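Local coordinates for protein branched-chain-amino-acid aminotransferase (Pseudomonas sp. UW4, PDB 6JIF) that catalyses pyridoxal-5'-phosphate-dependent transfer of amino groups between branched-chain amino acids and 2-oxo acids, at residues Thr183-Ile189 and Thr310-Asp316; Asn245-His251 and Phe297-Cys303; Asn253-Asn259 and Glu283-Val289. One frame throughout, in Å; residues are numbered along the deposited sequence.

Contact 1: residues Thr183-Ile189 and Thr310-Asp316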
loop_
_atom_site.group_PDB
_atom_site.type_symbol
_atom_site.label_atom_id
_atom_site.label_comp_id
_atom_site.label_asym_id
_atom_site.label_seq_id
_atom_site.Cartn_x
_atom_site.Cartn_y
_atom_site.Cartn_z
ATOM N N THR B 183 -9.752 19.498 23.035
ATOM C CA THR B 183 -8.833 20.610 23.122
ATOM C C THR B 183 -8.328 20.849 21.724
ATOM O O THR B 183 -8.385 19.926 20.897
ATOM C CB THR B 183 -7.651 20.308 24.054
ATOM O OG1 THR B 183 -6.998 21.531 24.356
ATOM C CG2 THR B 183 -6.666 19.344 23.350
ATOM N N PRO B 184 -7.911 22.068 21.391
ATOM C CA PRO B 184 -7.350 22.289 20.042
ATOM C C PRO B 184 -5.950 21.722 19.860
ATOM O O PRO B 184 -5.100 21.787 20.747
ATOM C CB PRO B 184 -7.285 23.817 19.914
ATOM C CG PRO B 184 -8.109 24.367 21.085
ATOM C CD PRO B 184 -8.088 23.320 22.154
ATOM N N HIS B 185 -5.678 21.271 18.638
ATOM C CA HIS B 185 -4.381 20.734 18.255
ATOM C C HIS B 185 -3.961 21.437 16.995
ATOM O O HIS B 185 -4.822 21.830 16.204
ATOM C CB HIS B 185 -4.451 19.230 17.928
ATOM C CG HIS B 185 -5.045 18.447 19.024
ATOM N ND1 HIS B 185 -4.285 17.793 19.961
ATOM C CD2 HIS B 185 -6.329 18.320 19.420
ATOM C CE1 HIS B 185 -5.075 17.264 20.873
ATOM N NE2 HIS B 185 -6.322 17.568 20.567
ATOM N N ASN B 186 -2.644 21.560 16.803
ATOM C CA ASN B 186 -2.058 22.174 15.604
ATOM C C ASN B 186 -1.607 21.098 14.624
ATOM O O ASN B 186 -1.073 20.064 15.045
ATOM C CB ASN B 186 -0.874 23.088 15.931
ATOM C CG ASN B 186 -1.299 24.250 16.810
ATOM O OD1 ASN B 186 -2.441 24.675 16.772
ATOM N ND2 ASN B 186 -0.370 24.767 17.620
ATOM N N PHE B 187 -1.811 21.365 13.324
ATOM C CA PHE B 187 -1.411 20.434 12.254
ATOM C C PHE B 187 -0.597 21.190 11.222
ATOM O O PHE B 187 -0.663 22.422 11.162
ATOM C CB PHE B 187 -2.633 19.763 11.579
ATOM C CG PHE B 187 -3.479 18.919 12.521
ATOM C CD1 PHE B 187 -4.361 19.511 13.382
ATOM C CD2 PHE B 187 -3.358 17.525 12.514
ATOM C CE1 PHE B 187 -5.160 18.723 14.247
ATOM C CE2 PHE B 187 -4.115 16.764 13.341
ATOM C CZ PHE B 187 -5.032 17.377 14.234
ATOM N N GLN B 188 0.182 20.457 10.405
ATOM C CA GLN B 188 1.098 21.048 9.426
ATOM C C GLN B 188 0.798 20.550 8.014
ATOM O O GLN B 188 0.691 19.344 7.797
ATOM C CB GLN B 188 2.534 20.688 9.754
ATOM C CG GLN B 188 3.535 21.388 8.858
ATOM C CD GLN B 188 4.925 20.954 9.152
ATOM O OE1 GLN B 188 5.258 19.770 9.122
ATOM N NE2 GLN B 188 5.776 21.929 9.474
ATOM N N ILE B 189 0.681 21.462 7.057
ATOM C CA ILE B 189 0.525 21.008 5.650
ATOM C C ILE B 189 1.744 20.212 5.226
ATOM O O ILE B 189 2.884 20.581 5.499
ATOM C CB ILE B 189 0.297 22.203 4.706
ATOM C CG1 ILE B 189 -1.035 22.875 5.012
ATOM C CG2 ILE B 189 0.379 21.779 3.220
ATOM C CD1 ILE B 189 -2.246 21.948 5.154
ATOM N N THR B 310 -11.334 15.822 16.393
ATOM C CA THR B 310 -10.140 16.475 16.925
ATOM C C THR B 310 -10.238 17.942 16.540
ATOM O O THR B 310 -10.193 18.253 15.346
ATOM C CB THR B 310 -8.882 15.842 16.334
ATOM O OG1 THR B 310 -8.874 14.434 16.631
ATOM C CG2 THR B 310 -7.630 16.519 16.888
ATOM N N PRO B 311 -10.410 18.873 17.476
ATOM C CA PRO B 311 -10.475 20.286 17.092
ATOM C C PRO B 311 -9.117 20.763 16.580
ATOM O O PRO B 311 -8.068 20.337 17.068
ATOM C CB PRO B 311 -10.903 20.986 18.397
ATOM C CG PRO B 311 -11.554 19.969 19.176
ATOM C CD PRO B 311 -10.763 18.692 18.883
ATOM N N ILE B 312 -9.142 21.579 15.524
ATOM C CA ILE B 312 -7.919 22.145 14.969
ATOM C C ILE B 312 -7.734 23.538 15.555
ATOM O O ILE B 312 -8.606 24.403 15.410
ATOM C CB ILE B 312 -7.935 22.191 13.441
ATOM C CG1 ILE B 312 -7.883 20.751 12.915
ATOM C CG2 ILE B 312 -6.750 23.033 12.951
ATOM C CD1 ILE B 312 -8.382 20.626 11.524
ATOM N N GLY B 313 -6.624 23.736 16.235
ATOM C CA GLY B 313 -6.312 25.075 16.730
ATOM C C GLY B 313 -5.723 25.874 15.571
ATOM O O GLY B 313 -6.273 26.913 15.169
ATOM N N GLY B 314 -4.712 25.335 14.920
ATOM C CA GLY B 314 -4.086 26.077 13.836
ATOM C C GLY B 314 -3.527 25.115 12.819
ATOM O O GLY B 314 -3.189 23.977 13.144
ATOM N N ILE B 315 -3.384 25.603 11.598
ATOM C CA ILE B 315 -2.706 24.884 10.520
ATOM C C ILE B 315 -1.466 25.675 10.129
ATOM O O ILE B 315 -1.572 26.863 9.815
ATOM C CB ILE B 315 -3.611 24.694 9.292
ATOM C CG1 ILE B 315 -4.765 23.772 9.705
ATOM C CG2 ILE B 315 -2.795 24.145 8.141
ATOM C CD1 ILE B 315 -5.816 23.608 8.635
ATOM N N ASP B 316 -0.318 25.007 10.125
ATOM C CA ASP B 316 0.943 25.619 9.678
ATOM C C ASP B 316 1.098 25.375 8.178
ATOM O O ASP B 316 1.043 24.229 7.714
ATOM C CB ASP B 316 2.105 25.005 10.444
ATOM C CG ASP B 316 3.433 25.573 10.053
ATOM O OD1 ASP B 316 3.599 26.766 10.265
ATOM O OD2 ASP B 316 4.312 24.824 9.564
#

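Contact 2: residues Asn245-His251 and Phe297-Cys303. With PLP (pyridoxal-5'-phosphate), chain D.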
loop_
_atom_site.group_PDB
_atom_site.type_symbol
_atom_site.label_atom_id
_atom_site.label_comp_id
_atom_site.label_asym_id
_atom_site.label_seq_id
_atom_site.Cartn_x
_atom_site.Cartn_y
_atom_site.Cartn_z
ATOM N N ASN B 245 -11.069 12.938 8.428
ATOM C CA ASN B 245 -11.572 13.915 7.471
ATOM C C ASN B 245 -11.507 15.318 8.056
ATOM O O ASN B 245 -11.523 15.494 9.285
ATOM C CB ASN B 245 -13.002 13.618 7.079
ATOM C CG ASN B 245 -13.102 12.350 6.254
ATOM O OD1 ASN B 245 -13.770 11.408 6.642
ATOM N ND2 ASN B 245 -12.361 12.308 5.168
ATOM N N PHE B 246 -11.418 16.324 7.166
ATOM C CA PHE B 246 -11.412 17.735 7.571
ATOM C C PHE B 246 -12.837 18.274 7.555
ATOM O O PHE B 246 -13.632 17.913 6.695
ATOM C CB PHE B 246 -10.556 18.569 6.607
ATOM C CG PHE B 246 -10.575 20.051 6.881
ATOM C CD1 PHE B 246 -9.681 20.612 7.803
ATOM C CD2 PHE B 246 -11.456 20.896 6.219
ATOM C CE1 PHE B 246 -9.682 21.986 8.091
ATOM C CE2 PHE B 246 -11.434 22.302 6.475
ATOM C CZ PHE B 246 -10.573 22.828 7.421
ATOM N N PHE B 247 -13.163 19.141 8.497
ATOM C CA PHE B 247 -14.329 19.990 8.309
ATOM C C PHE B 247 -13.982 21.403 8.787
ATOM O O PHE B 247 -13.134 21.595 9.669
ATOM C CB PHE B 247 -15.584 19.423 8.998
ATOM C CG PHE B 247 -15.516 19.445 10.493
ATOM C CD1 PHE B 247 -15.867 20.594 11.214
ATOM C CD2 PHE B 247 -15.045 18.347 11.192
ATOM C CE1 PHE B 247 -15.784 20.616 12.610
ATOM C CE2 PHE B 247 -14.923 18.379 12.584
ATOM C CZ PHE B 247 -15.300 19.520 13.297
ATOM N N GLY B 248 -14.590 22.383 8.131
ATOM C CA GLY B 248 -14.531 23.762 8.577
ATOM C C GLY B 248 -15.943 24.253 8.838
ATOM O O GLY B 248 -16.891 23.784 8.226
ATOM N N ILE B 249 -16.076 25.217 9.745
ATOM C CA ILE B 249 -17.352 25.870 10.040
ATOM C C ILE B 249 -17.228 27.301 9.568
ATOM O O ILE B 249 -16.373 28.022 10.077
ATOM C CB ILE B 249 -17.669 25.858 11.544
ATOM C CG1 ILE B 249 -17.643 24.445 12.108
ATOM C CG2 ILE B 249 -19.014 26.589 11.795
ATOM C CD1 ILE B 249 -18.661 23.485 11.463
ATOM N N THR B 250 -18.011 27.709 8.574
ATOM C CA THR B 250 -17.883 29.051 8.022
ATOM C C THR B 250 -18.434 30.109 8.972
ATOM O O THR B 250 -19.150 29.823 9.934
ATOM C CB THR B 250 -18.630 29.201 6.704
ATOM O OG1 THR B 250 -20.035 29.038 6.960
ATOM C CG2 THR B 250 -18.145 28.178 5.735
ATOM N N HIS B 251 -18.148 31.373 8.638
ATOM C CA HIS B 251 -18.672 32.473 9.445
ATOM C C HIS B 251 -20.187 32.506 9.451
ATOM O O HIS B 251 -20.780 32.919 10.451
ATOM C CB HIS B 251 -18.079 33.783 8.970
ATOM C CG HIS B 251 -16.618 33.872 9.260
ATOM N ND1 HIS B 251 -16.137 34.201 10.504
ATOM C CD2 HIS B 251 -15.536 33.617 8.488
ATOM C CE1 HIS B 251 -14.818 34.149 10.489
ATOM N NE2 HIS B 251 -14.425 33.811 9.271
ATOM N N PHE B 297 -13.124 30.062 7.616
ATOM C CA PHE B 297 -13.668 29.238 8.701
ATOM C C PHE B 297 -13.440 29.921 10.034
ATOM O O PHE B 297 -12.336 30.396 10.291
ATOM C CB PHE B 297 -12.994 27.863 8.689
ATOM C CG PHE B 297 -13.173 27.163 7.381
ATOM C CD1 PHE B 297 -14.449 26.893 6.912
ATOM C CD2 PHE B 297 -12.067 26.859 6.584
ATOM C CE1 PHE B 297 -14.657 26.289 5.674
ATOM C CE2 PHE B 297 -12.242 26.234 5.348
ATOM C CZ PHE B 297 -13.559 25.966 4.884
ATOM N N LYS B 298 -14.483 29.969 10.892
ATOM C CA LYS B 298 -14.243 30.437 12.251
ATOM C C LYS B 298 -13.858 29.286 13.191
ATOM O O LYS B 298 -13.393 29.535 14.298
ATOM C CB LYS B 298 -15.473 31.202 12.763
ATOM C CG LYS B 298 -16.765 30.348 12.757
ATOM C CD LYS B 298 -17.967 31.215 13.246
ATOM C CE LYS B 298 -19.254 30.376 13.299
ATOM N NZ LYS B 298 -20.479 31.030 13.966
ATOM N N GLU B 299 -14.058 28.042 12.780
ATOM C CA GLU B 299 -13.682 26.850 13.521
ATOM C C GLU B 299 -13.313 25.795 12.497
ATOM O O GLU B 299 -13.768 25.845 11.341
ATOM C CB GLU B 299 -14.848 26.263 14.375
ATOM C CG GLU B 299 -15.379 27.139 15.408
ATOM C CD GLU B 299 -16.484 26.476 16.223
ATOM O OE1 GLU B 299 -16.373 25.241 16.427
ATOM O OE2 GLU B 299 -17.440 27.204 16.669
ATOM N N ALA B 300 -12.504 24.834 12.922
ATOM C CA ALA B 300 -12.200 23.707 12.053
ATOM C C ALA B 300 -11.844 22.495 12.903
ATOM O O ALA B 300 -11.426 22.621 14.051
ATOM C CB ALA B 300 -11.052 24.035 11.084
ATOM N N GLY B 301 -12.005 21.317 12.316
ATOM C CA GLY B 301 -11.748 20.077 13.011
ATOM C C GLY B 301 -11.508 18.930 12.056
ATOM O O GLY B 301 -11.530 19.075 10.825
ATOM N N ALA B 302 -11.116 17.817 12.659
ATOM C CA ALA B 302 -10.960 16.537 11.964
ATOM C C ALA B 302 -11.856 15.491 12.597
ATOM O O ALA B 302 -12.115 15.526 13.792
ATOM C CB ALA B 302 -9.529 16.066 11.993
ATOM N N CYS B 303 -12.465 14.639 11.781
ATOM C CA CYS B 303 -13.376 13.639 12.326
ATOM C C CYS B 303 -12.962 12.242 11.854
ATOM O O CYS B 303 -12.422 12.086 10.756
ATOM C CB CYS B 303 -14.833 13.918 11.977
ATOM S SG CYS B 303 -15.120 14.052 10.269
HETATM N N1 PLP D . -9.655 9.832 6.473
HETATM C C2 PLP D . -8.803 8.799 6.225
HETATM C C2A PLP D . -7.659 9.074 5.300
HETATM C C3 PLP D . -9.038 7.535 6.768
HETATM O O3 PLP D . -8.198 6.497 6.459
HETATM C C4 PLP D . -10.149 7.337 7.629
HETATM C C4A PLP D . -10.559 5.947 8.081
HETATM C C5 PLP D . -10.981 8.448 7.868
HETATM C C6 PLP D . -10.723 9.647 7.276
HETATM C C5A PLP D . -12.150 8.444 8.804
HETATM O O4P PLP D . -13.043 7.444 8.485
HETATM P P PLP D . -14.101 6.990 9.588
HETATM O O1P PLP D . -14.879 8.190 10.072
HETATM O O2P PLP D . -15.003 6.044 8.782
HETATM O O3P PLP D . -13.418 6.324 10.779
#

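Contact 3: residues Asn253-Asn259 and Glu283-Val289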
loop_
_atom_site.group_PDB
_atom_site.type_symbol
_atom_site.label_atom_id
_atom_site.label_comp_id
_atom_site.label_asym_id
_atom_site.label_seq_id
_atom_site.Cartn_x
_atom_site.Cartn_y
_atom_site.Cartn_z
ATOM N N ASN B 253 -21.885 29.770 9.485
ATOM C CA ASN B 253 -22.268 28.563 10.197
ATOM C C ASN B 253 -22.563 27.383 9.283
ATOM O O ASN B 253 -23.304 26.488 9.666
ATOM C CB ASN B 253 -23.474 28.827 11.082
ATOM C CG ASN B 253 -23.140 29.782 12.192
ATOM O OD1 ASN B 253 -22.322 29.460 13.044
ATOM N ND2 ASN B 253 -23.750 30.969 12.174
ATOM N N LYS B 254 -21.911 27.297 8.143
ATOM C CA LYS B 254 -22.056 26.116 7.296
ATOM C C LYS B 254 -20.970 25.122 7.645
ATOM O O LYS B 254 -19.823 25.519 7.898
ATOM C CB LYS B 254 -21.943 26.493 5.814
ATOM C CG LYS B 254 -22.975 27.511 5.398
ATOM C CD LYS B 254 -22.934 27.770 3.920
ATOM C CE LYS B 254 -23.951 28.874 3.566
ATOM N NZ LYS B 254 -23.693 29.356 2.195
ATOM N N PHE B 255 -21.324 23.821 7.611
ATOM C CA PHE B 255 -20.378 22.730 7.843
ATOM C C PHE B 255 -19.802 22.368 6.483
ATOM O O PHE B 255 -20.552 21.958 5.589
ATOM C CB PHE B 255 -21.098 21.556 8.493
ATOM C CG PHE B 255 -20.242 20.328 8.749
ATOM C CD1 PHE B 255 -19.980 19.416 7.705
ATOM C CD2 PHE B 255 -19.727 20.059 10.019
ATOM C CE1 PHE B 255 -19.224 18.254 7.944
ATOM C CE2 PHE B 255 -18.969 18.923 10.272
ATOM C CZ PHE B 255 -18.722 17.999 9.226
ATOM N N VAL B 256 -18.495 22.607 6.282
ATOM C CA VAL B 256 -17.875 22.430 4.957
ATOM C C VAL B 256 -16.868 21.291 5.019
ATOM O O VAL B 256 -16.009 21.248 5.899
ATOM C CB VAL B 256 -17.220 23.734 4.484
ATOM C CG1 VAL B 256 -16.648 23.566 3.115
ATOM C CG2 VAL B 256 -18.266 24.848 4.497
ATOM N N THR B 257 -16.952 20.369 4.061
ATOM C CA THR B 257 -15.964 19.292 4.063
ATOM C C THR B 257 -15.535 18.962 2.626
ATOM O O THR B 257 -16.326 19.120 1.677
ATOM C CB THR B 257 -16.543 18.075 4.835
ATOM O OG1 THR B 257 -15.513 17.105 5.064
ATOM C CG2 THR B 257 -17.717 17.438 4.063
ATOM N N PRO B 258 -14.268 18.554 2.425
ATOM C CA PRO B 258 -13.784 18.278 1.064
ATOM C C PRO B 258 -14.513 17.159 0.354
ATOM O O PRO B 258 -14.952 16.186 0.963
ATOM C CB PRO B 258 -12.301 17.886 1.276
ATOM C CG PRO B 258 -11.891 18.705 2.545
ATOM C CD PRO B 258 -13.166 18.563 3.401
ATOM N N ASN B 259 -14.605 17.311 -0.967
ATOM C CA ASN B 259 -15.192 16.310 -1.848
ATOM C C ASN B 259 -14.227 16.143 -3.007
ATOM O O ASN B 259 -13.895 17.125 -3.673
ATOM C CB ASN B 259 -16.559 16.806 -2.327
ATOM C CG ASN B 259 -17.267 15.815 -3.209
ATOM O OD1 ASN B 259 -16.996 14.639 -3.158
ATOM N ND2 ASN B 259 -18.216 16.294 -3.973
ATOM N N GLU B 283 -26.578 23.979 7.528
ATOM C CA GLU B 283 -26.287 23.769 6.101
ATOM C C GLU B 283 -24.954 23.046 5.950
ATOM O O GLU B 283 -24.018 23.300 6.715
ATOM C CB GLU B 283 -26.241 25.105 5.350
ATOM C CG GLU B 283 -27.530 25.493 4.666
ATOM C CD GLU B 283 -27.856 26.968 4.765
ATOM O OE1 GLU B 283 -27.012 27.753 5.279
ATOM O OE2 GLU B 283 -28.975 27.350 4.341
ATOM N N VAL B 284 -24.880 22.131 4.980
ATOM C CA VAL B 284 -23.652 21.402 4.675
ATOM C C VAL B 284 -23.214 21.742 3.269
ATOM O O VAL B 284 -24.051 21.835 2.369
ATOM C CB VAL B 284 -23.861 19.884 4.832
ATOM C CG1 VAL B 284 -22.627 19.137 4.246
ATOM C CG2 VAL B 284 -23.979 19.597 6.275
ATOM N N VAL B 285 -21.915 21.973 3.094
ATOM C CA VAL B 285 -21.284 22.096 1.778
ATOM C C VAL B 285 -20.207 21.024 1.636
ATOM O O VAL B 285 -19.283 20.952 2.453
ATOM C CB VAL B 285 -20.659 23.487 1.587
ATOM C CG1 VAL B 285 -20.019 23.546 0.226
ATOM C CG2 VAL B 285 -21.703 24.606 1.789
ATOM N N GLU B 286 -20.303 20.211 0.578
ATOM C CA GLU B 286 -19.250 19.281 0.200
ATOM C C GLU B 286 -18.601 19.797 -1.073
ATOM O O GLU B 286 -19.236 19.847 -2.125
ATOM C CB GLU B 286 -19.791 17.876 0.012
ATOM C CG GLU B 286 -20.391 17.308 1.269
ATOM C CD GLU B 286 -20.895 15.909 1.009
ATOM O OE1 GLU B 286 -20.067 15.063 0.571
ATOM O OE2 GLU B 286 -22.108 15.672 1.191
ATOM N N GLY B 287 -17.360 20.240 -0.974
ATOM C CA GLY B 287 -16.805 20.869 -2.161
ATOM C C GLY B 287 -15.309 21.127 -2.067
ATOM O O GLY B 287 -14.606 20.364 -1.408
ATOM N N ASP B 288 -14.813 22.183 -2.696
ATOM C CA ASP B 288 -13.376 22.481 -2.721
ATOM C C ASP B 288 -13.052 23.387 -1.541
ATOM O O ASP B 288 -13.670 24.447 -1.373
ATOM C CB ASP B 288 -12.978 23.187 -4.009
ATOM C CG ASP B 288 -13.025 22.285 -5.223
ATOM O OD1 ASP B 288 -12.958 21.043 -5.053
ATOM O OD2 ASP B 288 -13.073 22.834 -6.358
ATOM N N VAL B 289 -12.082 22.973 -0.738
ATOM C CA VAL B 289 -11.624 23.709 0.439
ATOM C C VAL B 289 -10.215 24.216 0.105
ATOM O O VAL B 289 -9.223 23.488 0.209
ATOM C CB VAL B 289 -11.653 22.827 1.695
ATOM C CG1 VAL B 289 -11.129 23.596 2.925
ATOM C CG2 VAL B 289 -13.153 22.314 2.067
HETATM O O HOH W 1 -25.718 26.318 9.061
HETATM O O HOH W 2 -11.935 19.061 -3.401
#

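Contact 1: residues Thr183-Ile189 and Thr310-Asp316
Residues His185-Ile189 pair in parallel with Pro311-Asp316, two strands of a mixed sheet whose short axes close to 4.5 Å and run 51° apart. The ladder is built from the backbone: His185 N gives to Pro311 O, and Gly313 N donates to His185 O at 2.6 Å. Further along, Phe187 N reaches Gly314 O, Phe187 O takes Asp316 N at 2.8 Å, and Ile189 N meets Asp316 O. His185 pairs with Ile312 but Phe187 with Ile315, so two steps on one strand are matched by three on the other, and the irregularity falls at Gly313, whose backbone leaves the extended form (psi -52°). A beta carbon there would probably crowd Pro184 CB and Asn186 OD1. The pair belongs to the mixed sheet of this class IV aminotransferase, and strand 185-189 lies in it between 308-317 and the parallel strand 227-230. On one face the Phe187 ring is drawn over the neighbouring strand by its first torsion, CG lying opposite the carbonyl carbon (chi1 -61°). Its CE1 meets Ile312 CG1 at 3.6 Å, while Thr310 CG2 sits at the ring edge, 3.8 Å from Phe187 CZ. The same methyl lies 3.4 Å from His185 CD2, the two side chains crossing at about a right angle. On the other face Gln188 and Asp316 run side by side; Gln188 NE2 donates almost straight to Asp316 OD2 at 3.2 Å, on the anti side of the carboxylate. Asn186, also on this face, gives its ND2 to Glu327.

Contact 2: residues Asn245-His251 and Phe297-Cys303
The pocket for pyridoxal-5'-phosphate closes at one end of this antiparallel pair, where Asn245 and Cys303 bond in both directions (N to O, 2.8 Å each way). Asn245 lies against the cofactor ring: its OD1 is 3.6 Å from PLP C6, and its ND2 is held by Leu264 O, which fixes the turn of the amide. Beyond it the ladder continues through the hydrogen-bonded pairs Phe247-Gly301 and Ile249-Glu299. Two aromatic rings lie over glycines of the partner strand. Phe247 CG stands between its own backbone N and carbonyl carbon (chi1 68°), which carries the ring across to the neighbouring strand, where Gly301 CA lies over its face, 3.9 Å from the centroid. On the opposite face of the sheet the Phe297 ring covers Gly248 CA, again 3.9 Å from the ring centroid, a CH-pi contact 25° off the normal. A side chain at either glycine would probably run into the ring. Phe246 turns its edge toward the Phe297 face in an offset edge-to-face pair, planes at 66°, and its CE1 rests on Ala300 CB at 3.9 Å. At the far end Ile249 O receives Lys298 N (2.8 Å) while Ile249 N donates to Glu299 O. Lys298 extends past the Thr250 carbonyl, its CE 3.4 Å from Thr250 O, and its ammonium is taken by Asn253. The Glu299 carboxylate turns to Thr334 and Val333. Two residues, Lys298 and Glu299, therefore face the single Ile249, the signature of a classic beta bulge, here where strand 297-304 turns a corner.

Contact 3: residues Asn253-Asn259 and Glu283-Val289
Backbone bonds carry the parallel pairing of Phe255-Pro258 with Val284-Gly287, whose short axes lie 4.7 Å apart at 18°. Phe255 N binds Glu283 O, Phe255 O takes Val285 N at 2.8 Å, and Thr257 N donates to Val285 O; longer bonds at Gly287 and Asn259 end the ladder. Apolar contacts cover one face: Val256 CG2 lies alongside Val285 CB, and both Val256 CG1 and Pro258 CG touch Val289 CG2 at 3.9 Å. On the other face Phe255 CB touches Val284 CG2 at 4.1 Å, and Thr257 CG2 meets Glu286 CG, while Thr257 OG1 binds Phe246 O. Among charges, Lys254 CG lies opposite the carbonyl carbon (chi1 -58°), and the chain runs extended past Glu283 OE1, 3.7 Å from Lys254 CE; NZ stays 4.8 Å from that oxygen, too far for a salt bridge, and forms a long, weak ion pair with Asp252. Replacing this lysine by alanine would probably uncover Val285 CG2, touched by Lys254 CD, and leave Glu283 without its nearby positive charge. Waters bridge Asn253 O to Glu283 N and Asn259 O to Asp288 OD1. Helix 267-278 links the strands in a beta-alpha-beta unit; their pairing rests on main-chain bonds, with loose electrostatics and water at the ends.

How the contacts relate
All three contacts belong to one mixed sheet. Contact 2 is the most buried and the only one to include a residue of the cofactor pocket; contacts 1 and 3 are partly buried and parallel, whereas contact 2 is antiparallel. Strands 297-304 and 308-317 join contacts 1 and 2, with Thr310 N to Ala302 O at 2.7 Å and Ile312 N to Ala300 O at 2.9 Å. Contacts 2 and 3 meet through adjacent strands 245-250 and 255-258, where Phe247 packs on Phe255. Contacts 1 and 3 do not touch. Ring-over-glycine packing marks contact 2, a hydrogen bond between an amide and a carboxylate contact 1, and valines with bridging waters the more exposed contact 3.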